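Local atomic coordinates of probable succinyl-CoA:3-ketoacid coenzyme A transferase subunit B (PDB entry 3CDK), a protein that probably catalyses, as subunit B of its enzyme, transfer of coenzyme A from succinyl-CoA to a 3-oxo acid, giving a 3-oxoacyl-CoA and succinate. Residues B[98-103]-B[137-142]; B[102-107]-B[143-148]. All coordinates share one frame; numbering follows the deposited sequence.

Contact 1 (B[98-103]-B[137-142])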
ATOM      1  N   GLY B  98      10.839  -8.786  -0.078  1.00 28.75           N
ATOM      2  CA  GLY B  98      11.993  -9.538   0.423  1.00 29.48           C
ATOM      3  C   GLY B  98      12.078  -9.671   1.939  1.00 30.34           C
ATOM      4  O   GLY B  98      13.127  -9.989   2.481  1.00 32.03           O
ATOM      5  N   HIS B  99      10.976  -9.425   2.625  1.00 30.12           N
ATOM      6  CA  HIS B  99      10.931  -9.449   4.071  1.00 30.69           C
ATOM      7  C   HIS B  99      10.770 -10.884   4.628  1.00 31.05           C
ATOM      8  O   HIS B  99      11.193 -11.175   5.742  1.00 31.93           O
ATOM      9  CB  HIS B  99       9.826  -8.500   4.569  1.00 30.22           C
ATOM     10  CG  HIS B  99       9.980  -7.081   4.075  1.00 31.68           C
ATOM     11  ND1 HIS B  99      10.754  -6.141   4.731  1.00 31.66           N
ATOM     12  CD2 HIS B  99       9.470  -6.451   2.990  1.00 28.41           C
ATOM     13  CE1 HIS B  99      10.708  -4.992   4.082  1.00 29.87           C
ATOM     14  NE2 HIS B  99       9.945  -5.157   3.017  1.00 33.25           N
ATOM     15  N   ILE B 100      10.176 -11.773   3.831  1.00 30.54           N
ATOM     16  CA  ILE B 100      10.088 -13.192   4.153  1.00 29.33           C
ATOM     17  C   ILE B 100      11.434 -13.897   3.887  1.00 30.58           C
ATOM     18  O   ILE B 100      11.971 -13.886   2.779  1.00 30.61           O
ATOM     19  CB  ILE B 100       8.926 -13.848   3.355  1.00 28.46           C
ATOM     20  CG1 ILE B 100       7.628 -13.072   3.594  1.00 26.43           C
ATOM     21  CG2 ILE B 100       8.771 -15.332   3.684  1.00 26.68           C
ATOM     22  CD1 ILE B 100       7.071 -13.269   4.989  1.00 26.28           C
ATOM     23  N   ASP B 101      11.967 -14.482   4.940  1.00 32.03           N
ATOM     24  CA  ASP B 101      13.254 -15.174   4.933  1.00 33.70           C
ATOM     25  C   ASP B 101      13.267 -16.506   4.184  1.00 33.19           C
ATOM     26  O   ASP B 101      14.299 -16.931   3.686  1.00 33.21           O
ATOM     27  CB  ASP B 101      13.645 -15.436   6.389  1.00 34.66           C
ATOM     28  CG  ASP B 101      13.832 -14.151   7.170  1.00 37.09           C
ATOM     29  OD1 ASP B 101      14.546 -13.247   6.652  1.00 39.13           O
ATOM     30  OD2 ASP B 101      13.276 -14.044   8.296  1.00 38.14           O
ATOM     31  N   LEU B 102      12.110 -17.154   4.109  1.00 32.68           N
ATOM     32  CA  LEU B 102      12.017 -18.514   3.624  1.00 32.70           C
ATOM     33  C   LEU B 102      10.612 -18.845   3.191  1.00 31.85           C
ATOM     34  O   LEU B 102       9.646 -18.589   3.925  1.00 32.18           O
ATOM     35  CB  LEU B 102      12.453 -19.522   4.719  1.00 33.58           C
ATOM     36  CG  LEU B 102      12.414 -21.005   4.327  1.00 34.15           C
ATOM     37  CD1 LEU B 102      13.507 -21.361   3.266  1.00 35.00           C
ATOM     38  CD2 LEU B 102      12.496 -21.922   5.542  1.00 34.00           C
ATOM     39  N   ALA B 103      10.495 -19.446   2.015  1.00 31.06           N
ATOM     40  CA  ALA B 103       9.232 -20.022   1.582  1.00 30.40           C
ATOM     41  C   ALA B 103       9.487 -21.457   1.202  1.00 31.28           C
ATOM     42  O   ALA B 103      10.354 -21.753   0.367  1.00 31.41           O
ATOM     43  CB  ALA B 103       8.647 -19.262   0.422  1.00 28.81           C
ATOM     44  N   ASN B 137       9.443 -15.415  -6.160  1.00 32.44           N
ATOM     45  CA  ASN B 137      10.310 -14.306  -6.544  1.00 32.79           C
ATOM     46  C   ASN B 137      10.696 -13.419  -5.376  1.00 32.90           C
ATOM     47  O   ASN B 137      11.639 -12.681  -5.483  1.00 34.29           O
ATOM     48  CB  ASN B 137       9.718 -13.498  -7.700  1.00 32.89           C
ATOM     49  CG  ASN B 137       9.512 -14.342  -8.944  1.00 32.43           C
ATOM     50  OD1 ASN B 137      10.460 -14.746  -9.599  1.00 31.52           O
ATOM     51  ND2 ASN B 137       8.263 -14.638  -9.248  1.00 32.62           N
ATOM     52  N   GLY B 138      10.009 -13.535  -4.244  1.00 32.52           N
ATOM     53  CA  GLY B 138      10.207 -12.598  -3.146  1.00 31.47           C
ATOM     54  C   GLY B 138      10.853 -13.097  -1.860  1.00 30.99           C
ATOM     55  O   GLY B 138      11.563 -12.355  -1.206  1.00 31.14           O
ATOM     56  N   ALA B 139      10.597 -14.339  -1.475  1.00 30.44           N
ATOM     57  CA  ALA B 139      11.261 -14.897  -0.306  1.00 30.94           C
ATOM     58  C   ALA B 139      12.785 -14.911  -0.521  1.00 32.12           C
ATOM     59  O   ALA B 139      13.252 -15.156  -1.635  1.00 32.51           O
ATOM     60  CB  ALA B 139      10.747 -16.271  -0.027  1.00 30.17           C
ATOM     61  N   LYS B 140      13.559 -14.612   0.521  1.00 33.25           N
ATOM     62  CA  LYS B 140      15.006 -14.657   0.394  1.00 35.24           C
ATOM     63  C   LYS B 140      15.470 -16.071   0.009  1.00 35.09           C
ATOM     64  O   LYS B 140      16.313 -16.235  -0.867  1.00 35.19           O
ATOM     65  CB  LYS B 140      15.708 -14.185   1.678  1.00 36.12           C
ATOM     66  CG  LYS B 140      15.367 -12.766   2.066  1.00 38.86           C
ATOM     67  CD  LYS B 140      16.080 -12.282   3.352  1.00 41.56           C
ATOM     68  CE  LYS B 140      15.037 -11.532   4.232  1.00 43.25           C
ATOM     69  NZ  LYS B 140      15.584 -10.313   4.826  1.00 45.61           N
ATOM     70  N   ARG B 141      14.922 -17.091   0.658  1.00 34.24           N
ATOM     71  CA  ARG B 141      15.331 -18.429   0.330  1.00 34.30           C
ATOM     72  C   ARG B 141      14.152 -19.307  -0.132  1.00 32.97           C
ATOM     73  O   ARG B 141      13.102 -19.298   0.497  1.00 32.11           O
ATOM     74  CB  ARG B 141      16.085 -19.034   1.504  1.00 34.66           C
ATOM     75  CG  ARG B 141      16.523 -20.453   1.252  1.00 37.54           C
ATOM     76  CD  ARG B 141      17.404 -20.912   2.368  1.00 42.30           C
ATOM     77  NE  ARG B 141      17.686 -22.335   2.329  1.00 42.37           N
ATOM     78  CZ  ARG B 141      18.712 -22.864   1.676  1.00 45.65           C
ATOM     79  NH1 ARG B 141      19.542 -22.076   0.995  1.00 46.26           N
ATOM     80  NH2 ARG B 141      18.908 -24.182   1.712  1.00 46.09           N
ATOM     81  N   ILE B 142      14.339 -20.045  -1.231  1.00 32.47           N
ATOM     82  CA  ILE B 142      13.276 -20.847  -1.847  1.00 31.88           C
ATOM     83  C   ILE B 142      13.600 -22.321  -1.726  1.00 34.00           C
ATOM     84  O   ILE B 142      14.651 -22.805  -2.219  1.00 35.34           O
ATOM     85  CB  ILE B 142      13.059 -20.508  -3.354  1.00 31.27           C
ATOM     86  CG1 ILE B 142      12.770 -19.012  -3.546  1.00 27.34           C
ATOM     87  CG2 ILE B 142      11.906 -21.378  -3.949  1.00 30.53           C
ATOM     88  CD1 ILE B 142      11.595 -18.549  -2.691  1.00 24.99           C
TER
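Ile-100 O receives Lys-140 N at 2.9 Å where 98-103 and 137-142 come together, and at their C-terminal ends the two segments enter a parallel pairing that sets Ala-103 beside Ile-142, with Ala-103 N bonded to Arg-141 O at 3.0 Å; a weak bond from Arg-141 N to Asp-101 O lies between these two. Gly-98, with positive phi (88°), ends helix 88-96 in a Schellman motif, a conformation that suits glycine. The carbonyl of Gly-98 has the methylene chain of Lys-140 passing beside it, CG lying 3.6 Å from Gly-98 O. The chain of Lys-140 bends at chi3 and chi4 and lies alongside Asp-101, both pointing the same way, to make a long salt bridge of 3.6 Å between NZ and OD1. The other carboxylate oxygen of Asp-101 accepts the backbone N of Asn-24. On the face that carries Leu-102 and Arg-141 the two side chains also run side by side. Arg-141 is stretched out from CG to NE, its chi1 of 179° setting CG anti to the backbone N, and its methylenes pass Leu-102, whose CD1 is 3.7 Å from Arg-141 CG, while the guanidinium goes on to a salt bridge with Glu-18. On the face of Ala-103 and Ile-142, the methyls of Ala-103 and Ala-139 meet at 3.7 Å where the chain leaves helix 132-138, and Ile-142 CD1 reaches 4.3 Å from Ala-103 CB. Two neighbouring parallel strands, each entered from a helix, are characteristic of a Rossmann-like alpha/beta sheet, here that of the coenzyme A transferase family.

Contact 2 (B[102-107]-B[143-148]); sequences LAILGG and VVIMEH
Val-143 is wedged between Leu-102 and Ile-104 on one face of two adjacent parallel strands, 102-105 and 141-145, joined by a long beta-alpha-beta connection that includes strands 109-111 and 116-117 and then helix 132-138. The segment axes are 21° apart, the modest twist expected of such a pair. The two methyls of Val-143 divide the work: CG2 approaches Leu-102 CD1 at 4.0 Å, the side chains crossing obliquely, whereas CG1 faces Ile-104 CG2 at 4.2 Å. That same methyl, Ile-104 CG2, is also met at 4.1 Å by Ile-145 CD1, the two side chains lying at a slant. Ile-145 holds CG1 between its backbone N and carbonyl carbon (chi1 43°), and from there its extended chain carries CD1 to Ile-104. Valine suits position 143 because its two methyls reach two different neighbours. On the reverse face Leu-105 turns to helix 132-138, packing on Ala-132 and Val-136, and its CD1 also rests near Val-143 O. Beside it the isopropyl group of Val-144 lies against the carbonyl of Leu-105, CG1 being 3.7 Å from Leu-105 O. Further along the chain, Met-146 runs its CG and SD beside the carbonyl of Gly-107 and also touches Lys-156 of a loop. Gly-107, lacking a side chain, lets Met-146 and Val-144 come close. Replacing Met-146 by an alanine removes CG and SD, which would probably open a gap beside the Gly-107 carbonyl and cost the contact with Lys-156. Hydrogen bonds join the strands from Val-143 N to Ala-103 O, from Leu-105 N to Val-143 O, and lastly from Ile-145 N to Leu-105 O at 3.1 Å, this donor tilted 18° from the carbonyl plane.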
ATOM      1  N   LEU B 102      12.110 -17.154   4.109  1.00 32.68           N
ATOM      2  CA  LEU B 102      12.017 -18.514   3.624  1.00 32.70           C
ATOM      3  C   LEU B 102      10.612 -18.845   3.191  1.00 31.85           C
ATOM      4  O   LEU B 102       9.646 -18.589   3.925  1.00 32.18           O
ATOM      5  CB  LEU B 102      12.453 -19.522   4.719  1.00 33.58           C
ATOM      6  CG  LEU B 102      12.414 -21.005   4.327  1.00 34.15           C
ATOM      7  CD1 LEU B 102      13.507 -21.361   3.266  1.00 35.00           C
ATOM      8  CD2 LEU B 102      12.496 -21.922   5.542  1.00 34.00           C
ATOM      9  N   ALA B 103      10.495 -19.446   2.015  1.00 31.06           N
ATOM     10  CA  ALA B 103       9.232 -20.022   1.582  1.00 30.40           C
ATOM     11  C   ALA B 103       9.487 -21.457   1.202  1.00 31.28           C
ATOM     12  O   ALA B 103      10.354 -21.753   0.367  1.00 31.41           O
ATOM     13  CB  ALA B 103       8.647 -19.262   0.422  1.00 28.81           C
ATOM     14  N   ILE B 104       8.764 -22.356   1.859  1.00 32.57           N
ATOM     15  CA  ILE B 104       8.808 -23.765   1.507  1.00 33.65           C
ATOM     16  C   ILE B 104       7.576 -24.056   0.671  1.00 33.46           C
ATOM     17  O   ILE B 104       6.487 -23.709   1.092  1.00 33.90           O
ATOM     18  CB  ILE B 104       8.895 -24.634   2.772  1.00 34.15           C
ATOM     19  CG1 ILE B 104      10.064 -24.144   3.653  1.00 34.29           C
ATOM     20  CG2 ILE B 104       9.061 -26.111   2.410  1.00 34.23           C
ATOM     21  CD1 ILE B 104      10.175 -24.840   5.043  1.00 34.73           C
ATOM     22  N   LEU B 105       7.751 -24.624  -0.526  1.00 34.02           N
ATOM     23  CA  LEU B 105       6.609 -24.908  -1.453  1.00 34.29           C
ATOM     24  C   LEU B 105       6.687 -26.312  -1.972  1.00 34.85           C
ATOM     25  O   LEU B 105       7.773 -26.877  -2.037  1.00 35.41           O
ATOM     26  CB  LEU B 105       6.610 -24.016  -2.701  1.00 32.97           C
ATOM     27  CG  LEU B 105       6.803 -22.499  -2.647  1.00 34.18           C
ATOM     28  CD1 LEU B 105       8.264 -22.161  -2.575  1.00 32.36           C
ATOM     29  CD2 LEU B 105       6.174 -21.827  -3.901  1.00 33.23           C
ATOM     30  N   GLY B 106       5.539 -26.832  -2.401  1.00 35.19           N
ATOM     31  CA  GLY B 106       5.458 -28.107  -3.103  1.00 36.50           C
ATOM     32  C   GLY B 106       5.782 -27.956  -4.582  1.00 37.30           C
ATOM     33  O   GLY B 106       5.991 -26.853  -5.076  1.00 37.22           O
ATOM     34  N   GLY B 107       5.846 -29.057  -5.307  1.00 38.65           N
ATOM     35  CA  GLY B 107       6.170 -28.938  -6.705  1.00 39.84           C
ATOM     36  C   GLY B 107       5.621 -30.081  -7.495  1.00 41.26           C
ATOM     37  O   GLY B 107       5.497 -31.176  -6.972  1.00 41.65           O
ATOM     38  N   VAL B 143      12.708 -23.038  -1.058  1.00 34.24           N
ATOM     39  CA  VAL B 143      12.914 -24.452  -0.833  1.00 34.71           C
ATOM     40  C   VAL B 143      11.660 -25.177  -1.261  1.00 34.53           C
ATOM     41  O   VAL B 143      10.515 -24.780  -0.896  1.00 33.48           O
ATOM     42  CB  VAL B 143      13.233 -24.746   0.647  1.00 35.40           C
ATOM     43  CG1 VAL B 143      13.010 -26.204   0.975  1.00 35.23           C
ATOM     44  CG2 VAL B 143      14.668 -24.355   0.957  1.00 36.51           C
ATOM     45  N   VAL B 144      11.893 -26.233  -2.037  1.00 34.70           N
ATOM     46  CA  VAL B 144      10.840 -27.091  -2.575  1.00 35.20           C
ATOM     47  C   VAL B 144      10.979 -28.514  -2.028  1.00 36.93           C
ATOM     48  O   VAL B 144      12.100 -29.086  -2.006  1.00 37.76           O
ATOM     49  CB  VAL B 144      10.910 -27.107  -4.099  1.00 33.99           C
ATOM     50  CG1 VAL B 144      10.022 -28.150  -4.666  1.00 35.49           C
ATOM     51  CG2 VAL B 144      10.484 -25.782  -4.632  1.00 34.02           C
ATOM     52  N   ILE B 145       9.866 -29.076  -1.560  1.00 37.57           N
ATOM     53  CA  ILE B 145       9.876 -30.485  -1.199  1.00 40.11           C
ATOM     54  C   ILE B 145       8.951 -31.203  -2.106  1.00 41.12           C
ATOM     55  O   ILE B 145       7.794 -30.812  -2.213  1.00 41.55           O
ATOM     56  CB  ILE B 145       9.404 -30.758   0.222  1.00 40.71           C
ATOM     57  CG1 ILE B 145       8.167 -29.900   0.547  1.00 40.66           C
ATOM     58  CG2 ILE B 145      10.568 -30.562   1.194  1.00 39.77           C
ATOM     59  CD1 ILE B 145       7.711 -30.007   2.007  1.00 39.93           C
ATOM     60  N   MET B 146       9.457 -32.260  -2.737  1.00 42.40           N
ATOM     61  CA  MET B 146       8.737 -32.953  -3.784  1.00 43.93           C
ATOM     62  C   MET B 146       9.166 -34.423  -3.884  1.00 46.53           C
ATOM     63  O   MET B 146      10.354 -34.731  -3.749  1.00 47.43           O
ATOM     64  CB  MET B 146       9.002 -32.237  -5.103  1.00 43.15           C
ATOM     65  CG  MET B 146       8.175 -32.715  -6.288  1.00 42.46           C
ATOM     66  SD  MET B 146       8.599 -31.722  -7.745  1.00 43.09           S
ATOM     67  CE  MET B 146      10.278 -32.277  -8.120  1.00 39.74           C
ATOM     68  N   GLU B 147       8.196 -35.321  -4.105  1.00 48.59           N
ATOM     69  CA  GLU B 147       8.494 -36.711  -4.404  1.00 50.92           C
ATOM     70  C   GLU B 147       9.322 -36.707  -5.688  1.00 51.11           C
ATOM     71  O   GLU B 147       9.057 -35.937  -6.612  1.00 50.04           O
ATOM     72  CB  GLU B 147       7.226 -37.568  -4.538  1.00 51.90           C
ATOM     73  CG  GLU B 147       7.205 -38.731  -3.541  1.00 56.57           C
ATOM     74  CD  GLU B 147       6.889 -40.103  -4.154  1.00 63.16           C
ATOM     75  OE1 GLU B 147       5.680 -40.443  -4.221  1.00 63.34           O
ATOM     76  OE2 GLU B 147       7.839 -40.861  -4.527  1.00 65.27           O
ATOM     77  N   HIS B 148      10.364 -37.522  -5.703  1.00 52.48           N
ATOM     78  CA  HIS B 148      11.335 -37.526  -6.782  1.00 54.34           C
ATOM     79  C   HIS B 148      10.726 -38.068  -8.075  1.00 55.95           C
ATOM     80  O   HIS B 148      11.043 -37.589  -9.168  1.00 56.01           O
ATOM     81  CB  HIS B 148      12.522 -38.400  -6.358  1.00 55.30           C
ATOM     82  CG  HIS B 148      13.811 -38.065  -7.038  1.00 54.79           C
ATOM     83  ND1 HIS B 148      14.780 -37.278  -6.448  1.00 52.60           N
ATOM     84  CD2 HIS B 148      14.307 -38.437  -8.243  1.00 55.03           C
ATOM     85  CE1 HIS B 148      15.809 -37.166  -7.270  1.00 53.33           C
ATOM     86  NE2 HIS B 148      15.550 -37.862  -8.366  1.00 54.74           N
TER

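From the N terminus, the chain leaves helix 88-96, passes through 98-103 and continues along strand 102-105 into 102-107, the two segments sharing Leu-102 and Ala-103. It then forms strands 109-111 and 116-117 and helix 132-138 before returning through 137-142 and 143-148. Contact 1 thus closes a loop of 33 residues and contact 2 one of 35; the loops cross, since contact 2 both starts and ends further along the chain than contact 1. Together they zip one strand pair from its N-terminal end onward, and Ile-142 CG2 meets Leu-105 CD1 at 4.0 Å where they join. The pair lies between strands 24-27 and 173-175 of the large sheet.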